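Type IV secretion system protein VirB11 (Brucella suis, PDB 2GZA) is the hexameric ATPase of the VirB type IV secretion system, binding and hydrolysing ATP in the cytoplasm as part of a virulence machinery. Local coordinates at residues 161-164 with 165-168; 71-74 with 75-79; 313-316 with 317-321; 238-241 with 242-245; 28-31 with 32-36. One frame throughout, in Å; residues are numbered along the deposited sequence.

Contact 1. Residues 161-164 with 165-168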
loop_
_atom_site.group_PDB
_atom_site.type_symbol
_atom_site.label_atom_id
_atom_site.label_comp_id
_atom_site.label_asym_id
_atom_site.label_seq_id
_atom_site.Cartn_x
_atom_site.Cartn_y
_atom_site.Cartn_z
ATOM N N ALA C 161 10.396 -8.956 -43.927
ATOM C CA ALA C 161 11.225 -9.313 -45.076
ATOM C C ALA C 161 12.665 -9.627 -44.647
ATOM O O ALA C 161 13.456 -10.161 -45.423
ATOM C CB ALA C 161 11.200 -8.203 -46.120
ATOM N N GLY C 162 12.996 -9.282 -43.410
ATOM C CA GLY C 162 14.321 -9.534 -42.862
ATOM C C GLY C 162 15.372 -8.506 -43.229
ATOM O O GLY C 162 16.554 -8.725 -42.971
ATOM N N ASP C 163 14.963 -7.391 -43.836
ATOM C CA ASP C 163 15.917 -6.351 -44.191
ATOM C C ASP C 163 16.032 -5.365 -43.045
ATOM O O ASP C 163 15.380 -4.314 -43.028
ATOM C CB ASP C 163 15.550 -5.658 -45.503
ATOM C CG ASP C 163 16.662 -4.760 -46.021
ATOM O OD1 ASP C 163 17.759 -4.729 -45.414
ATOM O OD2 ASP C 163 16.432 -4.077 -47.042
ATOM N N TYR C 164 16.873 -5.727 -42.084
ATOM C CA TYR C 164 17.002 -4.980 -40.841
ATOM C C TYR C 164 17.757 -3.666 -40.993
ATOM O O TYR C 164 17.490 -2.716 -40.257
ATOM C CB TYR C 164 17.634 -5.856 -39.758
ATOM C CG TYR C 164 16.782 -7.043 -39.373
ATOM C CD1 TYR C 164 17.017 -8.299 -39.923
ATOM C CD2 TYR C 164 15.736 -6.908 -38.468
ATOM C CE1 TYR C 164 16.232 -9.390 -39.578
ATOM C CE2 TYR C 164 14.948 -7.991 -38.114
ATOM C CZ TYR C 164 15.201 -9.230 -38.672
ATOM O OH TYR C 164 14.428 -10.316 -38.330
ATOM N N MET C 165 18.686 -3.612 -41.943
ATOM C CA MET C 165 19.400 -2.371 -42.236
ATOM C C MET C 165 18.452 -1.267 -42.715
ATOM O O MET C 165 18.466 -0.168 -42.171
ATOM C CB MET C 165 20.520 -2.587 -43.250
ATOM C CG MET C 165 21.441 -1.394 -43.343
ATOM S SD MET C 165 22.511 -1.396 -44.774
ATOM C CE MET C 165 21.367 -0.918 -46.064
ATOM N N SER C 166 17.636 -1.573 -43.723
ATOM C CA SER C 166 16.603 -0.652 -44.210
ATOM C C SER C 166 15.611 -0.300 -43.111
ATOM O O SER C 166 15.174 0.845 -43.006
ATOM C CB SER C 166 15.843 -1.255 -45.388
ATOM O OG SER C 166 16.611 -1.237 -46.572
ATOM N N PHE C 167 15.263 -1.294 -42.301
ATOM C CA PHE C 167 14.334 -1.115 -41.196
ATOM C C PHE C 167 14.826 -0.044 -40.230
ATOM O O PHE C 167 14.073 0.848 -39.851
ATOM C CB PHE C 167 14.117 -2.446 -40.461
ATOM C CG PHE C 167 13.253 -2.330 -39.242
ATOM C CD1 PHE C 167 11.881 -2.486 -39.335
ATOM C CD2 PHE C 167 13.816 -2.063 -37.996
ATOM C CE1 PHE C 167 11.076 -2.370 -38.205
ATOM C CE2 PHE C 167 13.022 -1.938 -36.863
ATOM C CZ PHE C 167 11.652 -2.097 -36.963
ATOM N N LEU C 168 16.095 -0.145 -39.850
ATOM C CA LEU C 168 16.691 0.774 -38.899
ATOM C C LEU C 168 16.817 2.174 -39.471
ATOM O O LEU C 168 16.515 3.144 -38.772
ATOM C CB LEU C 168 18.036 0.244 -38.389
ATOM C CG LEU C 168 17.992 -1.015 -37.510
ATOM C CD1 LEU C 168 19.388 -1.435 -37.106
ATOM C CD2 LEU C 168 17.129 -0.833 -36.277
#

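Contact 2. Residues 71-74 with 75-79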
loop_
_atom_site.group_PDB
_atom_site.type_symbol
_atom_site.label_atom_id
_atom_site.label_comp_id
_atom_site.label_asym_id
_atom_site.label_seq_id
_atom_site.Cartn_x
_atom_site.Cartn_y
_atom_site.Cartn_z
ATOM N N ILE C 71 28.387 34.810 -21.577
ATOM C CA ILE C 71 28.582 34.729 -20.133
ATOM C C ILE C 71 27.837 35.890 -19.480
ATOM O O ILE C 71 27.009 35.696 -18.586
ATOM C CB ILE C 71 30.107 34.755 -19.748
ATOM C CG1 ILE C 71 30.825 33.469 -20.187
ATOM C CG2 ILE C 71 30.316 35.005 -18.246
ATOM C CD1 ILE C 71 30.494 32.219 -19.370
ATOM N N SER C 72 28.138 37.092 -19.966
ATOM C CA SER C 72 27.523 38.333 -19.506
ATOM C C SER C 72 26.013 38.335 -19.694
ATOM O O SER C 72 25.279 38.845 -18.846
ATOM C CB SER C 72 28.100 39.532 -20.277
ATOM O OG SER C 72 29.503 39.620 -20.151
ATOM N N LEU C 73 25.567 37.793 -20.823
ATOM C CA LEU C 73 24.142 37.658 -21.112
ATOM C C LEU C 73 23.462 36.824 -20.041
ATOM O O LEU C 73 22.416 37.215 -19.531
ATOM C CB LEU C 73 23.917 37.058 -22.501
ATOM C CG LEU C 73 22.504 36.618 -22.896
ATOM C CD1 LEU C 73 21.500 37.753 -22.816
ATOM C CD2 LEU C 73 22.515 36.043 -24.285
ATOM N N GLY C 74 24.076 35.690 -19.699
ATOM C CA GLY C 74 23.563 34.805 -18.659
ATOM C C GLY C 74 23.374 35.505 -17.333
ATOM O O GLY C 74 22.281 35.499 -16.765
ATOM N N THR C 75 24.443 36.122 -16.847
ATOM C CA THR C 75 24.428 36.788 -15.548
ATOM C C THR C 75 23.375 37.888 -15.486
ATOM O O THR C 75 22.634 37.991 -14.509
ATOM C CB THR C 75 25.814 37.358 -15.171
ATOM O OG1 THR C 75 26.183 38.385 -16.099
ATOM C CG2 THR C 75 26.873 36.253 -15.166
ATOM N N ALA C 76 23.303 38.695 -16.540
ATOM C CA ALA C 76 22.326 39.777 -16.627
ATOM C C ALA C 76 20.899 39.257 -16.534
ATOM O O ALA C 76 20.070 39.852 -15.837
ATOM C CB ALA C 76 22.531 40.586 -17.899
ATOM N N THR C 77 20.626 38.144 -17.214
ATOM C CA THR C 77 19.299 37.542 -17.198
ATOM C C THR C 77 18.998 36.949 -15.825
ATOM O O THR C 77 17.868 37.048 -15.341
ATOM C CB THR C 77 19.126 36.475 -18.300
ATOM O OG1 THR C 77 20.020 35.382 -18.066
ATOM C CG2 THR C 77 19.401 37.064 -19.669
ATOM N N ALA C 78 20.020 36.359 -15.202
ATOM C CA ALA C 78 19.922 35.825 -13.842
ATOM C C ALA C 78 19.495 36.914 -12.868
ATOM O O ALA C 78 18.516 36.757 -12.139
ATOM C CB ALA C 78 21.255 35.213 -13.409
ATOM N N ARG C 79 20.234 38.023 -12.884
ATOM C CA ARG C 79 19.959 39.201 -12.052
ATOM C C ARG C 79 18.558 39.764 -12.243
ATOM O O ARG C 79 17.983 40.324 -11.314
ATOM C CB ARG C 79 20.916 40.337 -12.399
ATOM C CG ARG C 79 22.374 40.119 -12.074
ATOM C CD ARG C 79 23.159 41.287 -12.633
ATOM N NE ARG C 79 24.558 40.970 -12.899
ATOM C CZ ARG C 79 25.289 41.547 -13.848
ATOM N NH1 ARG C 79 24.757 42.467 -14.646
ATOM N NH2 ARG C 79 26.554 41.193 -14.012
#

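Contact 3. Residues 313-316 with 317-321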
loop_
_atom_site.group_PDB
_atom_site.type_symbol
_atom_site.label_atom_id
_atom_site.label_comp_id
_atom_site.label_asym_id
_atom_site.label_seq_id
_atom_site.Cartn_x
_atom_site.Cartn_y
_atom_site.Cartn_z
ATOM N N ILE C 313 1.279 -0.354 -15.241
ATOM C CA ILE C 313 1.183 0.957 -15.890
ATOM C C ILE C 313 2.546 1.425 -16.399
ATOM O O ILE C 313 2.640 2.017 -17.472
ATOM C CB ILE C 313 0.503 2.002 -14.954
ATOM C CG1 ILE C 313 -0.904 1.535 -14.557
ATOM C CG2 ILE C 313 0.455 3.394 -15.587
ATOM C CD1 ILE C 313 -1.771 1.043 -15.714
ATOM N N ILE C 314 3.600 1.135 -15.636
ATOM C CA ILE C 314 4.971 1.404 -16.060
ATOM C C ILE C 314 5.249 0.653 -17.366
ATOM O O ILE C 314 5.731 1.234 -18.342
ATOM C CB ILE C 314 5.985 0.997 -14.956
ATOM C CG1 ILE C 314 5.804 1.891 -13.728
ATOM C CG2 ILE C 314 7.422 1.072 -15.475
ATOM C CD1 ILE C 314 6.510 1.423 -12.483
ATOM N N ARG C 315 4.907 -0.633 -17.378
ATOM C CA ARG C 315 5.087 -1.477 -18.549
ATOM C C ARG C 315 4.254 -1.019 -19.737
ATOM O O ARG C 315 4.663 -1.161 -20.885
ATOM C CB ARG C 315 4.777 -2.940 -18.217
ATOM C CG ARG C 315 5.808 -3.630 -17.301
ATOM C CD ARG C 315 7.234 -3.580 -17.865
ATOM N NE ARG C 315 7.350 -4.355 -19.094
ATOM C CZ ARG C 315 7.786 -5.610 -19.159
ATOM N NH1 ARG C 315 8.184 -6.248 -18.060
ATOM N NH2 ARG C 315 7.831 -6.225 -20.328
ATOM N N ARG C 316 3.083 -0.468 -19.460
ATOM C CA ARG C 316 2.259 0.101 -20.510
ATOM C C ARG C 316 2.855 1.402 -21.061
ATOM O O ARG C 316 2.830 1.628 -22.269
ATOM C CB ARG C 316 0.836 0.307 -20.004
ATOM C CG ARG C 316 -0.072 1.047 -20.961
ATOM C CD ARG C 316 -0.803 2.083 -20.155
ATOM N NE ARG C 316 -1.918 2.729 -20.842
ATOM C CZ ARG C 316 -3.059 2.151 -21.175
ATOM N NH1 ARG C 316 -3.241 0.889 -20.927
ATOM N NH2 ARG C 316 -4.011 2.835 -21.777
ATOM N N LEU C 317 3.393 2.239 -20.182
ATOM C CA LEU C 317 4.044 3.478 -20.603
ATOM C C LEU C 317 5.238 3.216 -21.510
ATOM O O LEU C 317 5.416 3.896 -22.512
ATOM C CB LEU C 317 4.445 4.333 -19.394
ATOM C CG LEU C 317 3.475 5.461 -19.030
ATOM C CD1 LEU C 317 3.120 6.333 -20.249
ATOM C CD2 LEU C 317 2.227 4.919 -18.418
ATOM N N LEU C 318 6.037 2.214 -21.150
ATOM C CA LEU C 318 7.173 1.803 -21.959
ATOM C C LEU C 318 6.763 1.391 -23.375
ATOM O O LEU C 318 7.426 1.751 -24.348
ATOM C CB LEU C 318 7.933 0.653 -21.290
ATOM C CG LEU C 318 9.135 0.917 -20.373
ATOM C CD1 LEU C 318 9.617 2.359 -20.443
ATOM C CD2 LEU C 318 8.835 0.536 -18.950
ATOM N N TYR C 319 5.671 0.639 -23.478
ATOM C CA TYR C 319 5.173 0.190 -24.771
ATOM C C TYR C 319 4.560 1.299 -25.619
ATOM O O TYR C 319 4.603 1.226 -26.848
ATOM C CB TYR C 319 4.180 -0.964 -24.621
ATOM C CG TYR C 319 4.785 -2.277 -24.153
ATOM C CD1 TYR C 319 4.120 -3.078 -23.229
ATOM C CD2 TYR C 319 6.020 -2.719 -24.635
ATOM C CE1 TYR C 319 4.666 -4.280 -22.791
ATOM C CE2 TYR C 319 6.574 -3.918 -24.199
ATOM C CZ TYR C 319 5.888 -4.692 -23.280
ATOM O OH TYR C 319 6.428 -5.885 -22.851
ATOM N N LEU C 320 3.993 2.311 -24.970
ATOM C CA LEU C 320 3.421 3.453 -25.670
ATOM C C LEU C 320 4.490 4.387 -26.206
ATOM O O LEU C 320 4.275 5.088 -27.194
ATOM C CB LEU C 320 2.483 4.213 -24.740
ATOM C CG LEU C 320 1.139 3.542 -24.459
ATOM C CD1 LEU C 320 0.426 4.268 -23.354
ATOM C CD2 LEU C 320 0.265 3.484 -25.706
ATOM N N VAL C 321 5.645 4.369 -25.559
ATOM C CA VAL C 321 6.702 5.337 -25.787
ATOM C C VAL C 321 7.857 4.751 -26.606
ATOM O O VAL C 321 8.444 5.441 -27.435
ATOM C CB VAL C 321 7.187 5.882 -24.426
ATOM C CG1 VAL C 321 8.649 6.287 -24.462
ATOM C CG2 VAL C 321 6.304 7.024 -23.990
#

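Contact 4. Residues 238-241 with 242-245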
loop_
_atom_site.group_PDB
_atom_site.type_symbol
_atom_site.label_atom_id
_atom_site.label_comp_id
_atom_site.label_asym_id
_atom_site.label_seq_id
_atom_site.Cartn_x
_atom_site.Cartn_y
_atom_site.Cartn_z
ATOM N N PRO C 238 21.819 19.958 -7.941
ATOM C CA PRO C 238 22.778 19.156 -8.699
ATOM C C PRO C 238 22.287 18.848 -10.104
ATOM O O PRO C 238 21.089 18.656 -10.312
ATOM C CB PRO C 238 22.899 17.857 -7.878
ATOM C CG PRO C 238 21.708 17.847 -6.941
ATOM C CD PRO C 238 20.903 19.113 -7.162
ATOM N N VAL C 239 23.213 18.804 -11.054
ATOM C CA VAL C 239 22.891 18.529 -12.447
ATOM C C VAL C 239 22.935 17.020 -12.673
ATOM O O VAL C 239 23.935 16.373 -12.365
ATOM C CB VAL C 239 23.864 19.268 -13.399
ATOM C CG1 VAL C 239 23.709 18.799 -14.829
ATOM C CG2 VAL C 239 23.657 20.770 -13.308
ATOM N N THR C 240 21.835 16.474 -13.189
ATOM C CA THR C 240 21.726 15.057 -13.519
ATOM C C THR C 240 21.232 14.886 -14.944
ATOM O O THR C 240 20.878 15.864 -15.614
ATOM C CB THR C 240 20.720 14.312 -12.600
ATOM O OG1 THR C 240 19.408 14.865 -12.780
ATOM C CG2 THR C 240 21.120 14.399 -11.141
ATOM N N ALA C 241 21.191 13.641 -15.404
ATOM C CA ALA C 241 20.593 13.330 -16.695
ATOM C C ALA C 241 19.130 13.747 -16.717
ATOM O O ALA C 241 18.608 14.148 -17.756
ATOM C CB ALA C 241 20.729 11.844 -17.014
ATOM N N ALA C 242 18.472 13.650 -15.565
ATOM C CA ALA C 242 17.060 13.993 -15.455
ATOM C C ALA C 242 16.807 15.500 -15.590
ATOM O O ALA C 242 15.904 15.914 -16.312
ATOM C CB ALA C 242 16.468 13.459 -14.158
ATOM N N THR C 243 17.604 16.311 -14.904
ATOM C CA THR C 243 17.462 17.763 -14.991
ATOM C C THR C 243 17.759 18.267 -16.407
ATOM O O THR C 243 17.104 19.205 -16.892
ATOM C CB THR C 243 18.347 18.504 -13.974
ATOM O OG1 THR C 243 19.723 18.184 -14.213
ATOM C CG2 THR C 243 17.972 18.124 -12.538
ATOM N N LEU C 244 18.728 17.630 -17.065
ATOM C CA LEU C 244 19.042 17.952 -18.448
ATOM C C LEU C 244 17.897 17.596 -19.398
ATOM O O LEU C 244 17.611 18.350 -20.339
ATOM C CB LEU C 244 20.333 17.272 -18.875
ATOM C CG LEU C 244 21.664 18.005 -18.724
ATOM C CD1 LEU C 244 21.593 19.284 -17.887
ATOM C CD2 LEU C 244 22.728 17.045 -18.184
ATOM N N LEU C 245 17.242 16.463 -19.153
ATOM C CA LEU C 245 16.077 16.083 -19.948
ATOM C C LEU C 245 14.975 17.134 -19.818
ATOM O O LEU C 245 14.349 17.506 -20.804
ATOM C CB LEU C 245 15.542 14.697 -19.573
ATOM C CG LEU C 245 16.154 13.453 -20.236
ATOM C CD1 LEU C 245 15.814 12.194 -19.446
ATOM C CD2 LEU C 245 15.722 13.289 -21.690
#

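Contact 5. Residues 28-31 with 32-36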
loop_
_atom_site.group_PDB
_atom_site.type_symbol
_atom_site.label_atom_id
_atom_site.label_comp_id
_atom_site.label_asym_id
_atom_site.label_seq_id
_atom_site.Cartn_x
_atom_site.Cartn_y
_atom_site.Cartn_z
ATOM N N PRO C 28 23.373 41.887 -29.964
ATOM C CA PRO C 28 23.784 41.162 -31.165
ATOM C C PRO C 28 22.728 40.212 -31.723
ATOM O O PRO C 28 22.919 39.685 -32.818
ATOM C CB PRO C 28 25.015 40.371 -30.701
ATOM C CG PRO C 28 25.404 40.947 -29.385
ATOM C CD PRO C 28 24.143 41.441 -28.787
ATOM N N LEU C 29 21.634 40.010 -30.985
ATOM C CA LEU C 29 20.524 39.148 -31.413
ATOM C C LEU C 29 19.298 39.959 -31.831
ATOM O O LEU C 29 18.255 39.398 -32.187
ATOM C CB LEU C 29 20.164 38.145 -30.308
ATOM C CG LEU C 29 21.275 37.186 -29.858
ATOM C CD1 LEU C 29 20.823 36.306 -28.704
ATOM C CD2 LEU C 29 21.788 36.338 -31.021
ATOM N N ARG C 30 19.458 41.278 -31.805
ATOM C CA ARG C 30 18.399 42.239 -32.106
ATOM C C ARG C 30 17.679 41.987 -33.436
ATOM O O ARG C 30 16.452 41.997 -33.462
ATOM C CB ARG C 30 18.959 43.668 -32.015
ATOM C CG ARG C 30 17.963 44.734 -31.546
ATOM C CD ARG C 30 17.953 44.924 -30.021
ATOM N NE ARG C 30 17.274 43.843 -29.307
ATOM C CZ ARG C 30 15.955 43.679 -29.263
ATOM N NH1 ARG C 30 15.156 44.523 -29.900
ATOM N NH2 ARG C 30 15.427 42.666 -28.590
ATOM N N PRO C 31 18.430 41.744 -34.532
ATOM C CA PRO C 31 17.793 41.468 -35.829
ATOM C C PRO C 31 16.791 40.311 -35.812
ATOM O O PRO C 31 15.699 40.451 -36.374
ATOM C CB PRO C 31 18.984 41.146 -36.737
ATOM C CG PRO C 31 20.123 41.869 -36.120
ATOM C CD PRO C 31 19.900 41.752 -34.648
ATOM N N TRP C 32 17.157 39.203 -35.163
ATOM C CA TRP C 32 16.315 38.011 -35.101
ATOM C C TRP C 32 15.179 38.178 -34.103
ATOM O O TRP C 32 14.080 37.655 -34.296
ATOM C CB TRP C 32 17.157 36.784 -34.737
ATOM C CG TRP C 32 18.242 36.519 -35.722
ATOM C CD1 TRP C 32 18.147 35.783 -36.862
ATOM C CD2 TRP C 32 19.587 37.000 -35.668
ATOM N NE1 TRP C 32 19.349 35.771 -37.521
ATOM C CE2 TRP C 32 20.250 36.511 -36.808
ATOM C CE3 TRP C 32 20.294 37.799 -34.769
ATOM C CZ2 TRP C 32 21.588 36.788 -37.069
ATOM C CZ3 TRP C 32 21.622 38.076 -35.029
ATOM C CH2 TRP C 32 22.254 37.573 -36.171
ATOM N N LEU C 33 15.459 38.913 -33.036
ATOM C CA LEU C 33 14.491 39.147 -31.970
ATOM C C LEU C 33 13.339 40.053 -32.413
ATOM O O LEU C 33 12.224 39.933 -31.904
ATOM C CB LEU C 33 15.178 39.702 -30.709
ATOM C CG LEU C 33 16.096 38.762 -29.899
ATOM C CD1 LEU C 33 16.786 39.464 -28.739
ATOM C CD2 LEU C 33 15.370 37.525 -29.393
ATOM N N ASP C 34 13.608 40.938 -33.372
ATOM C CA ASP C 34 12.611 41.894 -33.853
ATOM C C ASP C 34 11.810 41.416 -35.070
ATOM O O ASP C 34 10.719 41.942 -35.344
ATOM C CB ASP C 34 13.270 43.251 -34.144
ATOM C CG ASP C 34 13.830 43.921 -32.895
ATOM O OD1 ASP C 34 13.280 43.709 -31.793
ATOM O OD2 ASP C 34 14.820 44.671 -33.012
ATOM N N ASP C 35 12.348 40.432 -35.789
ATOM C CA ASP C 35 11.683 39.901 -36.971
ATOM C C ASP C 35 10.501 39.028 -36.557
ATOM O O ASP C 35 10.692 37.986 -35.917
ATOM C CB ASP C 35 12.674 39.126 -37.839
ATOM C CG ASP C 35 12.197 38.970 -39.269
ATOM O OD1 ASP C 35 13.037 39.124 -40.179
ATOM O OD2 ASP C 35 10.995 38.689 -39.488
ATOM N N PRO C 36 9.278 39.469 -36.902
ATOM C CA PRO C 36 8.035 38.767 -36.572
ATOM C C PRO C 36 7.916 37.375 -37.184
ATOM O O PRO C 36 7.185 36.546 -36.650
ATOM C CB PRO C 36 6.943 39.701 -37.129
ATOM C CG PRO C 36 7.593 41.039 -37.257
ATOM C CD PRO C 36 9.008 40.726 -37.630
#

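Contact 1. Residues 161-164 with 165-168
Asp163 occupies the N-cap position of helix 164-173, and its carboxylate bonds to the Ser166 hydroxyl in the first turn. It follows directly on the Schellman motif that ends helix 153-160 at Gly162, so one helix stops and the next starts within a few residues. Asp163 OD2 accepts the hydrogen bond from Ser166 OG at 2.9 Å. The hydroxyl comes from above the carboxylate plane, 54° out of it. What brings the carboxylate over the helix start is the Asp163 side chain, with CG opposite the backbone N (chi1 -169°). Two backbone bonds set the first turns: Phe167 N to Asp163 O at 3.1 Å, and Leu168 N to Tyr164 O at 3.0 Å. Tyr164 O also lies at the edge of the Phe167 ring, near its plane, while CG of Leu168 sits 3.3 Å from the same Tyr164 O. A carboxylate at this end of a helix would probably be favoured by the helix dipole. Tyr164, Met165 and Leu168 pack on Val141, Leu129 and Phe138 of a second subunit, respectively. Within the chain, Leu168 touches Val326 of strand 324-331. Tyr164 and Phe167 pack on Lys159 of helix 153-160 and on Val343 of strand 339-345, and the Phe167 ring meets Tyr345 of that strand edge-to-face.

Contact 2. Residues 71-74 with 75-79
Thr75 and Thr77 each turn their hydroxyl back onto a carbonyl of the preceding turn. Thr75 OG1 donates to Ser72 O at 2.9 Å, and Thr77 OG1 donates to Gly74 O at 2.6 Å. In both threonines OG1 lies between the backbone N and the carbonyl carbon (chi1 64°), which is the position from which it reaches the carbonyl three residues back. The same carbonyls take the regular helical bonds: Ala76 N to Ser72 O at 3.0 Å and Ala78 N to Gly74 O at 2.9 Å. At Ser72 O both donors arrive from one face of the carbonyl plane. Thr77 CG2 lies against Leu73, 3.8 Å from Leu73 CD1, the two side chains crossing at a slant. Farther out, Leu73 and Thr77 pack on Leu26 and Val22 of helix 13-26, and Thr77 and Ala78 on Leu92 of strand 91-95. Ser72 OG bonds to Glu68 O, one turn earlier. The hydroxyl of the buried Thr77 is satisfied by its own backbone, so a polar atom enters the packing against Val22 and Leu92 without needing a partner from another element.

Contact 3. Residues 313-316 with 317-321
Polar contact between residues 313-316 and 317-321 centres on Arg315 and Tyr319, one helical turn apart. Arg315 NH2 donates to Tyr319 OH at 2.9 Å, with an N-H...O angle of 145° and the oxygen 17° out of the guanidinium plane. The guanidinium and the ring are turned 61° against each other. Two bends in the arginine, at chi2 and chi3, carry its end forward along the helix to the hydroxyl. NH1 is held separately, by a salt bridge to Glu294 and a hydrogen bond to Tyr311 OH, both of the same chain; together these partners and the tyrosine fix the rotation of the group.

Two apolar pairs face different neighbours. Ile313 CG2 meets Leu317 CD2 at 3.7 Å, beside Tyr311 and Leu298 of a third subunit. Ile314 CG2 meets Leu318 CD2 at 3.8 Å, the side chains alongside and pointing the same way, against helix 289-300 of their own chain. Leu317 and Leu318 both pack on Ile270. The shaft of Arg316 slants past Leu320, its NE 3.8 Å from Leu320 CD1.

Charge across the subunit boundary falls to Arg316, whose NE makes a salt bridge with Glu294 of the third subunit. Its NH2 lies close to Arg315 NH1 of that subunit, two like charges that the glutamate probably helps to balance. Helix 311-321 is an interface helix of the hexamer, apolar toward helices 265-274 and 289-300, mixed charged and apolar toward the third subunit.

Contact 4. Residues 238-241 with 242-245
The peptide carbonyl of Thr240 takes Leu244 N at 3.1 Å from its O, the donor tilted 25° out of the carbonyl plane. Leu244 CD2 lies beside it, 3.4 Å from the same Thr240 O. On the amide side of the residue, Thr240 N donates to Thr243 OG1 at 2.9 Å, and the bond is fairly straight (163°). The reply comes from Thr243 N, which donates to Thr240 OG1 at 3.1 Å with an angle of 165°. A weak bond from Ala242 N also reaches that hydroxyl. These reciprocal bonds make Thr240 and Thr243 a capping box at the N-terminus of helix 241-248, with Thr240 as N-cap. Near-equal chi1 values, about 60° in each threonine, turn both hydroxyls to face the partner's amide. Just ahead of the cap, Val239 CG1 packs at 3.8 Å on Leu244 CD1, so a residue of the incoming loop touches the first turn as well. Tyr227 adjoins both Val239 and Leu244, while Leu245 reaches Ile208, Ile256 and Leu258 of the parallel strands 205-209 and 255-258.

Contact 5. Residues 28-31 with 32-36
Arg30 curls forward over the next turn to meet Leu33 and Asp34. Its CB leads away from residues 32-36, but CG already lies 3.5 Å from Asp34 OD2. A bend at chi2 (90°) then swings the rest of the chain round toward the carboxylate. At the tip, NH1 forms a salt bridge with Asp34 OD1 at 2.8 Å and also has OD2 nearby, while NH2 rests against Leu33 CD1 at 3.5 Å. The guanidinium and carboxylate planes stand 69° apart, so the two groups do not meet as a coplanar bidentate pair. Arg30 and Asp34 also touch a crystal neighbour, and the lattice may influence their pose.

On another side of the short helix 30-34, Trp32 lays its ring edge against the preceding turn. Pro28 O lies near the ring plane, 3.0 Å from CZ3 of Trp32, and Leu29 CA is at the edge, 3.6 Å from Trp32 CE3. One face has Pro31 CB above it, offset toward the rim. The Trp32 ring meets that of Tyr60 and packs on Val41, Val49 and Cys51, and Leu29 and Leu33 share Ile119. Lys121 NZ donates to Trp32 O and Asp35 O, tying the end of the helix to the chain just beyond strand 116-120. The chemistry is thus divided, a charged pair closing one side of the turn while tryptophan and leucines seat the helix on the antiparallel sheet.

All five contacts are local, yet their chemistry follows their place in the fold. Contacts 2 and 3 are buried mid-helix turns: in contact 2 threonine hydroxyls turn onto the backbone, whereas contact 3 uses branched aliphatics and arginines. Two are helix starts: contact 1 has Asp163 at the N-cap position, its carboxylate bonded to a serine hydroxyl, and contact 4 a capping box. Contact 5, partly buried, sets a charged pair beside its sheet-facing tryptophan. Contacts 2 and 5 lie on one side of the chain, about 5 Å apart at their nearest atoms, and pack near the antiparallel sheet; contacts 3 and 4 both meet helix 265-274. Only contacts 1 and 3 also touch other subunits, each a different one.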